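Side-chain contacts in histone-lysine N-methyltransferase family member SUVH9 (Arabidopsis thaliana, PDB 4NJ5), which takes part in gene silencing, and may bind methylated DNA and recruit RNA polymerase V to chromatin, without methyltransferase activity of its own: residues 22-27 / 491-496; 101-106 / 162-167; 203-208 / 213-218; 381-386 / 422-427. All coordinates share one frame; numbering follows the deposited sequence.

Overall arrangement
The four contacts fall into two neighbourhoods, and their chemistry follows their place. Interactions 1 and 4, whose centres lie about 6 Å apart, are buried near the centre of the molecule, where the long helix 8-35 meets loops of the SET domain: the first is a single polar bond backed by a salt bridge, the second an apolar meeting of a tryptophan with a tight turn. Interactions 2 and 3, their centres about 14 Å apart, belong to the SRA domain and reach the same sheet. Interaction 2 seats a helix on it through apolar side chains, whereas interaction 3, only partly buried, joins two strands by backbone bonds and an aromatic-aliphatic contact.

Interaction 1: 22-27 / 491-496; sequences IYDSLR and AENIPP
The N493 amide and the D24 carboxylate approach from opposite directions: ND2 of N493 donates to OD2 of D24 at 3.0 Å, with an N-H...O angle of 136°. The hydrogen bond arrives on the syn side of the carboxylate, only 15° out of its plane, while the oxygen is tilted from the amide plane; the two flat groups stand almost perpendicular to each other. In both residues CG lies beside the backbone N and opposite the carbonyl carbon (chi1 -78° in D24), which sends the two polar ends toward one another. One turn further along the helix, R27 grips the other oxygen side-on, NH2 lying 2.9 Å and NE 3.2 Å from D24 OD1, with OD1 in the guanidinium plane. Bonds at both carboxylate oxygens thus restrain its rotation. The amide is positioned in turn by its oxygen, N493 OD1, which accepts from the backbone N of A383. With an alanine in place of D24, the buried R27 would probably lose this charge partner, and the N493 amide the acceptor of its ND2. The arrangement is a buried polar contact, a salt-bridged carboxylate accepting from an amide, that joins the N-terminal helix 8-35 to the loop after strand 485-490 of the SET domain.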
loop_
_atom_site.group_PDB
_atom_site.type_symbol
_atom_site.label_atom_id
_atom_site.label_comp_id
_atom_site.label_asym_id
_atom_site.label_seq_id
_atom_site.Cartn_x
_atom_site.Cartn_y
_atom_site.Cartn_z
ATOM N N ILE A 22 4.318 -2.265 -11.953
ATOM C CA ILE A 22 3.743 -2.789 -13.186
ATOM C C ILE A 22 2.453 -3.558 -12.917
ATOM O O ILE A 22 1.435 -3.320 -13.570
ATOM C CB ILE A 22 4.729 -3.698 -13.941
ATOM C CG1 ILE A 22 5.862 -2.868 -14.549
ATOM C CG2 ILE A 22 4.010 -4.476 -15.034
ATOM C CD1 ILE A 22 6.826 -3.680 -15.393
ATOM N N TYR A 23 2.492 -4.468 -11.947
ATOM C CA TYR A 23 1.319 -5.283 -11.637
ATOM C C TYR A 23 0.089 -4.436 -11.289
ATOM O O TYR A 23 -0.969 -4.572 -11.916
ATOM C CB TYR A 23 1.622 -6.284 -10.517
ATOM C CG TYR A 23 0.441 -7.155 -10.154
ATOM C CD1 TYR A 23 0.102 -8.261 -10.925
ATOM C CD2 TYR A 23 -0.335 -6.872 -9.041
ATOM C CE1 TYR A 23 -0.978 -9.057 -10.597
ATOM C CE2 TYR A 23 -1.420 -7.660 -8.707
ATOM C CZ TYR A 23 -1.735 -8.751 -9.486
ATOM O OH TYR A 23 -2.813 -9.534 -9.151
ATOM N N ASP A 24 0.236 -3.553 -10.306
ATOM C CA ASP A 24 -0.889 -2.719 -9.884
ATOM C C ASP A 24 -1.371 -1.751 -10.974
ATOM O O ASP A 24 -2.582 -1.520 -11.113
ATOM C CB ASP A 24 -0.570 -1.981 -8.579
ATOM C CG ASP A 24 -0.705 -2.878 -7.358
ATOM O OD1 ASP A 24 -1.642 -3.706 -7.331
ATOM O OD2 ASP A 24 0.123 -2.760 -6.428
ATOM N N SER A 25 -0.438 -1.199 -11.751
ATOM C CA SER A 25 -0.829 -0.349 -12.875
ATOM C C SER A 25 -1.659 -1.125 -13.896
ATOM O O SER A 25 -2.674 -0.629 -14.391
ATOM C CB SER A 25 0.394 0.259 -13.557
ATOM O OG SER A 25 1.090 1.107 -12.666
ATOM N N LEU A 26 -1.220 -2.343 -14.201
ATOM C CA LEU A 26 -1.918 -3.202 -15.154
ATOM C C LEU A 26 -3.329 -3.532 -14.666
ATOM O O LEU A 26 -4.302 -3.395 -15.419
ATOM C CB LEU A 26 -1.132 -4.492 -15.385
ATOM C CG LEU A 26 -1.077 -5.076 -16.798
ATOM C CD1 LEU A 26 -0.812 -6.572 -16.711
ATOM C CD2 LEU A 26 -2.351 -4.803 -17.587
ATOM N N ARG A 27 -3.430 -3.978 -13.415
ATOM C CA ARG A 27 -4.735 -4.218 -12.804
ATOM C C ARG A 27 -5.642 -3.014 -12.994
ATOM O O ARG A 27 -6.754 -3.135 -13.517
ATOM C CB ARG A 27 -4.596 -4.486 -11.306
ATOM C CG ARG A 27 -4.424 -5.934 -10.914
ATOM C CD ARG A 27 -4.795 -6.133 -9.447
ATOM N NE ARG A 27 -4.270 -5.067 -8.594
ATOM C CZ ARG A 27 -5.013 -4.107 -8.048
ATOM N NH1 ARG A 27 -6.323 -4.076 -8.262
ATOM N NH2 ARG A 27 -4.444 -3.177 -7.290
ATOM N N ALA A 491 2.740 5.730 -2.449
ATOM C CA ALA A 491 3.403 5.358 -3.693
ATOM C C ALA A 491 3.435 3.844 -3.900
ATOM O O ALA A 491 3.657 3.368 -5.013
ATOM C CB ALA A 491 4.810 5.936 -3.737
ATOM N N GLU A 492 3.214 3.091 -2.826
ATOM C CA GLU A 492 3.188 1.635 -2.913
ATOM C C GLU A 492 2.234 1.047 -1.880
ATOM O O GLU A 492 1.596 1.781 -1.124
ATOM C CB GLU A 492 4.596 1.058 -2.730
ATOM C CG GLU A 492 5.260 1.458 -1.425
ATOM C CD GLU A 492 6.694 0.969 -1.319
ATOM O OE1 GLU A 492 7.119 0.161 -2.174
ATOM O OE2 GLU A 492 7.397 1.396 -0.379
ATOM N N ASN A 493 2.130 -0.277 -1.854
ATOM C CA ASN A 493 1.321 -0.949 -0.844
ATOM C C ASN A 493 2.035 -0.962 0.506
ATOM O O ASN A 493 2.890 -1.809 0.765
ATOM C CB ASN A 493 0.965 -2.370 -1.290
ATOM C CG ASN A 493 0.083 -2.387 -2.529
ATOM O OD1 ASN A 493 -0.839 -1.584 -2.656
ATOM N ND2 ASN A 493 0.373 -3.297 -3.453
ATOM N N ILE A 494 1.679 -0.009 1.359
ATOM C CA ILE A 494 2.336 0.165 2.647
ATOM C C ILE A 494 1.601 -0.574 3.762
ATOM O O ILE A 494 0.466 -0.233 4.092
ATOM C CB ILE A 494 2.416 1.657 3.026
ATOM C CG1 ILE A 494 2.983 2.477 1.861
ATOM C CG2 ILE A 494 3.237 1.840 4.296
ATOM C CD1 ILE A 494 2.896 3.985 2.058
ATOM N N PRO A 495 2.244 -1.594 4.345
ATOM C CA PRO A 495 1.651 -2.266 5.507
ATOM C C PRO A 495 1.578 -1.317 6.699
ATOM O O PRO A 495 2.363 -0.375 6.768
ATOM C CB PRO A 495 2.619 -3.424 5.784
ATOM C CG PRO A 495 3.892 -3.051 5.106
ATOM C CD PRO A 495 3.514 -2.209 3.926
ATOM N N PRO A 496 0.658 -1.521 7.609
ATOM C CA PRO A 496 0.541 -0.681 8.776
ATOM C C PRO A 496 1.788 -0.723 9.627
ATOM O O PRO A 496 2.481 -1.693 9.686
ATOM C CB PRO A 496 -0.579 -1.324 9.536
ATOM C CG PRO A 496 -1.379 -1.989 8.555
ATOM C CD PRO A 496 -0.496 -2.391 7.455
#

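Interaction 2: 101-106 / 162-167; sequences SGIDFL and LAMERS
I103 and M164 meet at a slant, the isoleucine's terminal methyl pressing on the methionine chain just beyond its beta carbon, with CD1 of I103 3.7 Å from CG of M164. The gamma methyl of I103 joins in from its other branch, its CG2 lying 4.1 Å from SD of M164. A bend at chi2 (-68°) sets that sulfur beside the isoleucine, and a further bend at chi3 turns the terminal methyl. Two residues along the strand the approach changes: F105 offers the root of its side chain, and its CB stands 3.6 Å from CB of A163. The phenyl group itself takes a smaller share, with CG of F105 3.9 Å from the same methyl and the ring turned obliquely to it. M164 extends the packing to Y139, Y216 and L218 of two further strands, so the helix 159-169 lies across several strands of the SRA sheet. Cutting I103 back to an alanine is likely to open a gap beside the methionine and let its flexible chain shift. Between these two segments the side-chain contacts are all apolar, so the helix is seated here by the burial of hydrocarbon, while its directional bonds go to other partners, such as S167 OG to the backbone O of A118.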
loop_
_atom_site.group_PDB
_atom_site.type_symbol
_atom_site.label_atom_id
_atom_site.label_comp_id
_atom_site.label_asym_id
_atom_site.label_seq_id
_atom_site.Cartn_x
_atom_site.Cartn_y
_atom_site.Cartn_z
ATOM N N SER A 101 -4.392 -23.412 -4.057
ATOM C CA SER A 101 -3.910 -24.513 -3.236
ATOM C C SER A 101 -3.075 -23.986 -2.084
ATOM O O SER A 101 -2.407 -22.961 -2.209
ATOM C CB SER A 101 -3.077 -25.483 -4.074
ATOM O OG SER A 101 -3.788 -25.906 -5.222
ATOM N N GLY A 102 -3.113 -24.691 -0.960
ATOM C CA GLY A 102 -2.331 -24.303 0.196
ATOM C C GLY A 102 -0.851 -24.567 -0.009
ATOM O O GLY A 102 -0.010 -23.730 0.314
ATOM N N ILE A 103 -0.533 -25.734 -0.558
ATOM C CA ILE A 103 0.856 -26.136 -0.728
ATOM C C ILE A 103 1.355 -25.902 -2.147
ATOM O O ILE A 103 0.756 -26.379 -3.111
ATOM C CB ILE A 103 1.049 -27.627 -0.399
ATOM C CG1 ILE A 103 0.508 -27.942 0.997
ATOM C CG2 ILE A 103 2.520 -28.018 -0.529
ATOM C CD1 ILE A 103 0.169 -29.402 1.195
ATOM N N ASP A 104 2.455 -25.168 -2.268
ATOM C CA ASP A 104 3.180 -25.104 -3.528
ATOM C C ASP A 104 4.468 -25.922 -3.395
ATOM O O ASP A 104 5.097 -25.940 -2.329
ATOM C CB ASP A 104 3.490 -23.658 -3.909
ATOM C CG ASP A 104 4.029 -23.534 -5.321
ATOM O OD1 ASP A 104 3.854 -24.494 -6.100
ATOM O OD2 ASP A 104 4.616 -22.482 -5.657
ATOM N N PHE A 105 4.860 -26.603 -4.466
ATOM C CA PHE A 105 6.027 -27.478 -4.392
ATOM C C PHE A 105 6.829 -27.582 -5.691
ATOM O O PHE A 105 6.339 -27.272 -6.775
ATOM C CB PHE A 105 5.629 -28.872 -3.899
ATOM C CG PHE A 105 4.587 -29.543 -4.745
ATOM C CD1 PHE A 105 4.957 -30.387 -5.777
ATOM C CD2 PHE A 105 3.239 -29.332 -4.510
ATOM C CE1 PHE A 105 4.004 -31.009 -6.558
ATOM C CE2 PHE A 105 2.278 -29.950 -5.291
ATOM C CZ PHE A 105 2.662 -30.789 -6.315
ATOM N N LEU A 106 8.077 -27.964 -5.597
ATOM C CA LEU A 106 8.954 -28.032 -6.740
ATOM C C LEU A 106 9.376 -29.468 -6.991
ATOM O O LEU A 106 9.948 -30.091 -6.163
ATOM C CB LEU A 106 10.155 -27.149 -6.402
ATOM C CG LEU A 106 11.401 -27.119 -7.223
ATOM C CD1 LEU A 106 11.086 -26.442 -8.514
ATOM C CD2 LEU A 106 12.491 -26.409 -6.498
ATOM N N LEU A 162 3.018 -35.277 0.156
ATOM C CA LEU A 162 4.297 -35.968 0.037
ATOM C C LEU A 162 5.423 -34.948 -0.006
ATOM O O LEU A 162 6.479 -35.155 0.587
ATOM C CB LEU A 162 4.330 -36.841 -1.221
ATOM C CG LEU A 162 5.602 -37.660 -1.480
ATOM C CD1 LEU A 162 5.915 -38.576 -0.310
ATOM C CD2 LEU A 162 5.477 -38.463 -2.768
ATOM N N ALA A 163 5.186 -33.838 -0.695
ATOM C CA ALA A 163 6.183 -32.779 -0.798
ATOM C C ALA A 163 6.485 -32.165 0.569
ATOM O O ALA A 163 7.636 -31.865 0.877
ATOM C CB ALA A 163 5.722 -31.715 -1.771
ATOM N N MET A 164 5.446 -31.983 1.379
ATOM C CA MET A 164 5.605 -31.494 2.745
ATOM C C MET A 164 6.470 -32.468 3.537
ATOM O O MET A 164 7.434 -32.065 4.194
ATOM C CB MET A 164 4.242 -31.332 3.431
ATOM C CG MET A 164 3.370 -30.218 2.872
ATOM S SD MET A 164 4.014 -28.564 3.204
ATOM C CE MET A 164 3.709 -28.412 4.964
ATOM N N GLU A 165 6.116 -33.750 3.464
ATOM C CA GLU A 165 6.877 -34.809 4.122
ATOM C C GLU A 165 8.359 -34.756 3.752
ATOM O O GLU A 165 9.240 -34.800 4.612
ATOM C CB GLU A 165 6.271 -36.171 3.763
ATOM C CG GLU A 165 7.261 -37.323 3.706
ATOM C CD GLU A 165 7.743 -37.753 5.074
ATOM O OE1 GLU A 165 7.011 -37.538 6.063
ATOM O OE2 GLU A 165 8.855 -38.312 5.156
ATOM N N ARG A 166 8.617 -34.646 2.458
ATOM C CA ARG A 166 9.974 -34.603 1.951
ATOM C C ARG A 166 10.718 -33.360 2.431
ATOM O O ARG A 166 11.908 -33.424 2.747
ATOM C CB ARG A 166 9.969 -34.659 0.423
ATOM C CG ARG A 166 10.471 -35.975 -0.135
ATOM C CD ARG A 166 9.724 -37.167 0.448
ATOM N NE ARG A 166 10.550 -38.370 0.423
ATOM C CZ ARG A 166 11.243 -38.821 1.463
ATOM N NH1 ARG A 166 11.193 -38.180 2.623
ATOM N NH2 ARG A 166 11.977 -39.920 1.348
ATOM N N SER A 167 10.020 -32.231 2.490
ATOM C CA SER A 167 10.632 -31.004 2.984
ATOM C C SER A 167 10.985 -31.126 4.461
ATOM O O SER A 167 11.994 -30.576 4.906
ATOM C CB SER A 167 9.737 -29.790 2.727
ATOM O OG SER A 167 9.891 -29.331 1.395
#

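Interaction 3: 203-208 / 213-218; sequences WFDVGK and VFKYRL
The end of a beta hairpin, formed by the strands 190-206 and 212-220 of the SRA domain, is closed here by W203 to D205 pairing with K215 to V213 in antiparallel register. W203 with K215 and D205 with V213 are hydrogen-bonded pairs, each closed by two backbone bonds; F204 and F214 form the non-hydrogen-bonded pair between them. The segment axes stand 127° apart, so the ladder is strongly twisted. On the face carrying W203, D205, V213 and K215, the indole lies over the lysine stem. CB of K215 sits above the six-membered ring of W203, 3.7 Å from its centroid and 24° off the normal, a CH-pi contact. W203 has CG wedged between its backbone N and carbonyl carbon (chi1 68°), which folds the ring back across the neighbouring strand. The indole NE1 of W203 also donates to D205 OD2 at 3.3 Å: the oxygen lies in the ring plane at the indole edge, while the N-H comes from above the carboxylate plane. This bond, with the lysine packing, restrains how the ring is turned. K215 CD runs past the same carboxylate, 3.2 Å from D205 OD2, yet NZ of K215 is hydrogen-bonded to T140 OG1. The opposite face is aromatic: CE2 of F214 approaches the edge of the F204 ring, 4.3 Å from its CD1. On its other side the strand 212-220 pairs with 136-140, whose M138 touches W203, while helix 159-169 packs against the F214 and Y216 side of the hairpin.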
loop_
_atom_site.group_PDB
_atom_site.type_symbol
_atom_site.label_atom_id
_atom_site.label_comp_id
_atom_site.label_asym_id
_atom_site.label_seq_id
_atom_site.Cartn_x
_atom_site.Cartn_y
_atom_site.Cartn_z
ATOM N N TRP A 203 2.403 -36.312 10.894
ATOM C CA TRP A 203 1.661 -37.483 11.344
ATOM C C TRP A 203 0.322 -37.659 10.639
ATOM O O TRP A 203 -0.173 -36.744 9.981
ATOM C CB TRP A 203 1.461 -37.441 12.863
ATOM C CG TRP A 203 0.542 -36.355 13.333
ATOM C CD1 TRP A 203 -0.786 -36.476 13.620
ATOM C CD2 TRP A 203 0.881 -34.982 13.575
ATOM N NE1 TRP A 203 -1.295 -35.267 14.027
ATOM C CE2 TRP A 203 -0.293 -34.335 14.008
ATOM C CE3 TRP A 203 2.061 -34.240 13.469
ATOM C CZ2 TRP A 203 -0.320 -32.979 14.335
ATOM C CZ3 TRP A 203 2.031 -32.893 13.794
ATOM C CH2 TRP A 203 0.849 -32.278 14.222
ATOM N N PHE A 204 -0.245 -38.856 10.778
ATOM C CA PHE A 204 -1.583 -39.165 10.284
ATOM C C PHE A 204 -2.585 -38.775 11.351
ATOM O O PHE A 204 -2.368 -39.045 12.530
ATOM C CB PHE A 204 -1.699 -40.662 9.996
ATOM C CG PHE A 204 -3.068 -41.099 9.538
ATOM C CD1 PHE A 204 -3.480 -40.883 8.232
ATOM C CD2 PHE A 204 -3.928 -41.753 10.407
ATOM C CE1 PHE A 204 -4.727 -41.293 7.806
ATOM C CE2 PHE A 204 -5.181 -42.169 9.988
ATOM C CZ PHE A 204 -5.581 -41.938 8.683
ATOM N N ASP A 205 -3.678 -38.139 10.945
ATOM C CA ASP A 205 -4.689 -37.706 11.906
ATOM C C ASP A 205 -6.105 -37.865 11.353
ATOM O O ASP A 205 -6.307 -37.944 10.144
ATOM C CB ASP A 205 -4.440 -36.257 12.328
ATOM C CG ASP A 205 -5.039 -35.937 13.683
ATOM O OD1 ASP A 205 -5.993 -36.632 14.091
ATOM O OD2 ASP A 205 -4.555 -34.992 14.340
ATOM N N VAL A 206 -7.085 -37.929 12.247
ATOM C CA VAL A 206 -8.473 -38.114 11.836
ATOM C C VAL A 206 -9.361 -36.987 12.344
ATOM O O VAL A 206 -9.273 -36.585 13.512
ATOM C CB VAL A 206 -9.037 -39.459 12.333
ATOM C CG1 VAL A 206 -10.348 -39.773 11.632
ATOM C CG2 VAL A 206 -8.053 -40.573 12.068
ATOM N N GLY A 207 -10.204 -36.469 11.459
ATOM C CA GLY A 207 -11.207 -35.510 11.865
ATOM C C GLY A 207 -12.467 -36.243 12.275
ATOM O O GLY A 207 -12.560 -37.471 12.142
ATOM N N LYS A 208 -13.441 -35.479 12.764
ATOM C CA LYS A 208 -14.683 -36.030 13.301
ATOM C C LYS A 208 -15.543 -36.562 12.159
ATOM O O LYS A 208 -16.502 -37.308 12.371
ATOM C CB LYS A 208 -15.442 -34.956 14.095
ATOM C CG LYS A 208 -14.637 -34.318 15.259
ATOM C CD LYS A 208 -14.847 -35.041 16.589
ATOM C CE LYS A 208 -16.185 -34.706 17.198
ATOM N NZ LYS A 208 -16.278 -35.525 18.418
ATOM N N VAL A 213 -6.422 -37.538 7.290
ATOM C CA VAL A 213 -5.710 -36.354 6.823
ATOM C C VAL A 213 -4.266 -36.407 7.315
ATOM O O VAL A 213 -3.933 -37.181 8.216
ATOM C CB VAL A 213 -6.363 -35.054 7.337
ATOM C CG1 VAL A 213 -7.850 -35.014 6.980
ATOM C CG2 VAL A 213 -6.165 -34.916 8.840
ATOM N N PHE A 214 -3.406 -35.590 6.718
ATOM C CA PHE A 214 -2.029 -35.494 7.181
ATOM C C PHE A 214 -1.769 -34.140 7.846
ATOM O O PHE A 214 -2.239 -33.103 7.378
ATOM C CB PHE A 214 -1.047 -35.740 6.031
ATOM C CG PHE A 214 -1.148 -37.117 5.431
ATOM C CD1 PHE A 214 -1.935 -37.346 4.314
ATOM C CD2 PHE A 214 -0.460 -38.185 5.988
ATOM C CE1 PHE A 214 -2.031 -38.614 3.759
ATOM C CE2 PHE A 214 -0.552 -39.454 5.437
ATOM C CZ PHE A 214 -1.338 -39.667 4.320
ATOM N N LYS A 215 -1.026 -34.161 8.948
ATOM C CA LYS A 215 -0.703 -32.943 9.677
ATOM C C LYS A 215 0.804 -32.731 9.805
ATOM O O LYS A 215 1.571 -33.682 9.964
ATOM C CB LYS A 215 -1.365 -32.955 11.056
ATOM C CG LYS A 215 -2.786 -32.410 11.055
ATOM C CD LYS A 215 -3.490 -32.669 12.377
ATOM C CE LYS A 215 -4.743 -31.821 12.495
ATOM N NZ LYS A 215 -5.419 -31.685 11.180
ATOM N N TYR A 216 1.219 -31.472 9.732
ATOM C CA TYR A 216 2.630 -31.123 9.760
ATOM C C TYR A 216 2.851 -29.963 10.719
ATOM O O TYR A 216 2.111 -28.981 10.700
ATOM C CB TYR A 216 3.112 -30.742 8.358
ATOM C CG TYR A 216 2.713 -31.723 7.278
ATOM C CD1 TYR A 216 3.548 -32.772 6.920
ATOM C CD2 TYR A 216 1.498 -31.598 6.615
ATOM C CE1 TYR A 216 3.185 -33.669 5.930
ATOM C CE2 TYR A 216 1.127 -32.490 5.628
ATOM C CZ TYR A 216 1.974 -33.520 5.289
ATOM O OH TYR A 216 1.605 -34.406 4.305
ATOM N N ARG A 217 3.862 -30.087 11.567
ATOM C CA ARG A 217 4.180 -29.036 12.518
ATOM C C ARG A 217 5.283 -28.145 11.968
ATOM O O ARG A 217 6.397 -28.604 11.711
ATOM C CB ARG A 217 4.591 -29.632 13.861
ATOM C CG ARG A 217 5.271 -28.647 14.786
ATOM C CD ARG A 217 5.638 -29.303 16.100
ATOM N NE ARG A 217 4.737 -28.895 17.169
ATOM C CZ ARG A 217 5.015 -27.945 18.054
ATOM N NH1 ARG A 217 6.178 -27.311 18.002
ATOM N NH2 ARG A 217 4.134 -27.634 18.994
ATOM N N LEU A 218 4.952 -26.872 11.781
ATOM C CA LEU A 218 5.879 -25.888 11.241
ATOM C C LEU A 218 6.408 -24.981 12.345
ATOM O O LEU A 218 5.645 -24.480 13.170
ATOM C CB LEU A 218 5.193 -25.041 10.166
ATOM C CG LEU A 218 5.307 -25.518 8.716
ATOM C CD1 LEU A 218 4.719 -26.908 8.543
ATOM C CD2 LEU A 218 4.632 -24.529 7.778
#

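Interaction 4: 381-386 / 422-427; sequences LHAGAF and EDWGDL
A383 and G384 form the corner of a type II beta turn from H382 to A385, and W424, itself at the corner of a second type II turn from D423 to D426, comes up against them. The tryptophan meets this corner with the far end of its six-membered ring. CH2 of W424 lies 3.6 Å from CB of A383, and CZ3 of the same ring is 3.9 Å from that methyl, which approaches the ring obliquely. Next to it, CZ2 of W424 is 4.0 Å from CA of G384 and 3.7 Å from the carbonyl O of A383, so the ring touches backbone as well as methyl. The indole reaches this far because CG of W424 is swung opposite its own backbone N (chi1 177°), which carries the ring across to the H382-A385 turn. G384 has a positive phi of 86°, at which a beta carbon would be jammed against A383 O; here one would also run into the ring. Outside the two turns, W424 NE1 is hydrogen-bonded to the backbone O of L330, and the ring packs on S25 and M28 of helix 8-35. The contact is largely apolar, the outer atoms of the six-membered ring set against a turn whose lack of bulk makes the approach possible, while the indole's one polar group is satisfied by a different loop.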
loop_
_atom_site.group_PDB
_atom_site.type_symbol
_atom_site.label_atom_id
_atom_site.label_comp_id
_atom_site.label_asym_id
_atom_site.label_seq_id
_atom_site.Cartn_x
_atom_site.Cartn_y
_atom_site.Cartn_z
ATOM N N LEU A 381 -2.399 0.918 3.481
ATOM C CA LEU A 381 -2.421 1.923 2.431
ATOM C C LEU A 381 -1.990 1.289 1.122
ATOM O O LEU A 381 -0.912 0.698 1.035
ATOM C CB LEU A 381 -1.498 3.088 2.778
ATOM C CG LEU A 381 -1.809 3.820 4.081
ATOM C CD1 LEU A 381 -0.703 4.805 4.386
ATOM C CD2 LEU A 381 -3.154 4.527 3.987
ATOM N N HIS A 382 -2.835 1.405 0.103
ATOM C CA HIS A 382 -2.517 0.813 -1.187
ATOM C C HIS A 382 -1.871 1.812 -2.143
ATOM O O HIS A 382 -1.976 3.027 -1.962
ATOM C CB HIS A 382 -3.745 0.154 -1.818
ATOM C CG HIS A 382 -4.828 1.113 -2.203
ATOM N ND1 HIS A 382 -5.875 1.427 -1.365
ATOM C CD2 HIS A 382 -5.042 1.802 -3.349
ATOM C CE1 HIS A 382 -6.682 2.280 -1.973
ATOM N NE2 HIS A 382 -6.199 2.522 -3.178
ATOM N N ALA A 383 -1.197 1.276 -3.155
ATOM C CA ALA A 383 -0.462 2.077 -4.124
ATOM C C ALA A 383 -1.367 3.053 -4.860
ATOM O O ALA A 383 -2.379 2.657 -5.433
ATOM C CB ALA A 383 0.249 1.169 -5.116
ATOM N N GLY A 384 -0.998 4.331 -4.833
ATOM C CA GLY A 384 -1.742 5.354 -5.547
ATOM C C GLY A 384 -2.913 5.933 -4.775
ATOM O O GLY A 384 -3.626 6.801 -5.280
ATOM N N ALA A 385 -3.119 5.458 -3.550
ATOM C CA ALA A 385 -4.228 5.944 -2.725
ATOM C C ALA A 385 -3.915 7.289 -2.072
ATOM O O ALA A 385 -2.765 7.576 -1.738
ATOM C CB ALA A 385 -4.591 4.919 -1.666
ATOM N N PHE A 386 -4.948 8.107 -1.888
ATOM C CA PHE A 386 -4.807 9.405 -1.231
ATOM C C PHE A 386 -4.727 9.236 0.277
ATOM O O PHE A 386 -5.542 8.537 0.877
ATOM C CB PHE A 386 -5.977 10.320 -1.593
ATOM C CG PHE A 386 -6.060 11.574 -0.754
ATOM C CD1 PHE A 386 -5.080 12.548 -0.834
ATOM C CD2 PHE A 386 -7.134 11.782 0.100
ATOM C CE1 PHE A 386 -5.161 13.708 -0.069
ATOM C CE2 PHE A 386 -7.225 12.935 0.864
ATOM C CZ PHE A 386 -6.236 13.902 0.779
ATOM N N GLU A 422 7.957 7.746 -10.854
ATOM C CA GLU A 422 7.406 8.278 -12.098
ATOM C C GLU A 422 6.944 7.199 -13.079
ATOM O O GLU A 422 6.198 7.480 -14.013
ATOM C CB GLU A 422 8.372 9.279 -12.748
ATOM C CG GLU A 422 8.387 10.633 -12.048
ATOM C CD GLU A 422 9.318 11.639 -12.698
ATOM O OE1 GLU A 422 9.930 11.309 -13.733
ATOM O OE2 GLU A 422 9.439 12.765 -12.170
ATOM N N ASP A 423 7.385 5.966 -12.854
ATOM C CA ASP A 423 6.970 4.842 -13.693
ATOM C C ASP A 423 5.600 4.295 -13.295
ATOM O O ASP A 423 5.118 3.323 -13.870
ATOM C CB ASP A 423 8.012 3.723 -13.660
ATOM C CG ASP A 423 9.290 4.102 -14.377
ATOM O OD1 ASP A 423 9.262 5.056 -15.191
ATOM O OD2 ASP A 423 10.321 3.439 -14.141
ATOM N N TRP A 424 4.981 4.919 -12.300
ATOM C CA TRP A 424 3.634 4.547 -11.871
ATOM C C TRP A 424 2.632 4.796 -12.998
ATOM O O TRP A 424 2.541 5.903 -13.530
ATOM C CB TRP A 424 3.255 5.333 -10.614
ATOM C CG TRP A 424 1.873 5.086 -10.115
ATOM C CD1 TRP A 424 0.858 5.994 -10.034
ATOM C CD2 TRP A 424 1.345 3.848 -9.624
ATOM N NE1 TRP A 424 -0.270 5.399 -9.521
ATOM C CE2 TRP A 424 0.002 4.082 -9.260
ATOM C CE3 TRP A 424 1.876 2.566 -9.454
ATOM C CZ2 TRP A 424 -0.818 3.081 -8.739
ATOM C CZ3 TRP A 424 1.062 1.573 -8.937
ATOM C CH2 TRP A 424 -0.270 1.837 -8.586
ATOM N N GLY A 425 1.904 3.754 -13.381
ATOM C CA GLY A 425 0.962 3.853 -14.482
ATOM C C GLY A 425 1.548 3.460 -15.829
ATOM O O GLY A 425 0.824 3.358 -16.820
ATOM N N ASP A 426 2.860 3.241 -15.868
ATOM C CA ASP A 426 3.539 2.833 -17.098
ATOM C C ASP A 426 3.253 1.363 -17.394
ATOM O O ASP A 426 3.515 0.491 -16.573
ATOM C CB ASP A 426 5.052 3.082 -16.993
ATOM C CG ASP A 426 5.783 2.904 -18.325
ATOM O OD1 ASP A 426 5.470 1.959 -19.073
ATOM O OD2 ASP A 426 6.682 3.717 -18.625
ATOM N N LEU A 427 2.724 1.101 -18.584
ATOM C CA LEU A 427 2.378 -0.251 -19.000
ATOM C C LEU A 427 3.178 -0.664 -20.225
ATOM O O LEU A 427 2.825 -1.627 -20.909
ATOM C CB LEU A 427 0.890 -0.324 -19.334
ATOM C CG LEU A 427 -0.066 0.133 -18.235
ATOM C CD1 LEU A 427 -1.479 0.220 -18.778
ATOM C CD2 LEU A 427 0.008 -0.825 -17.065
#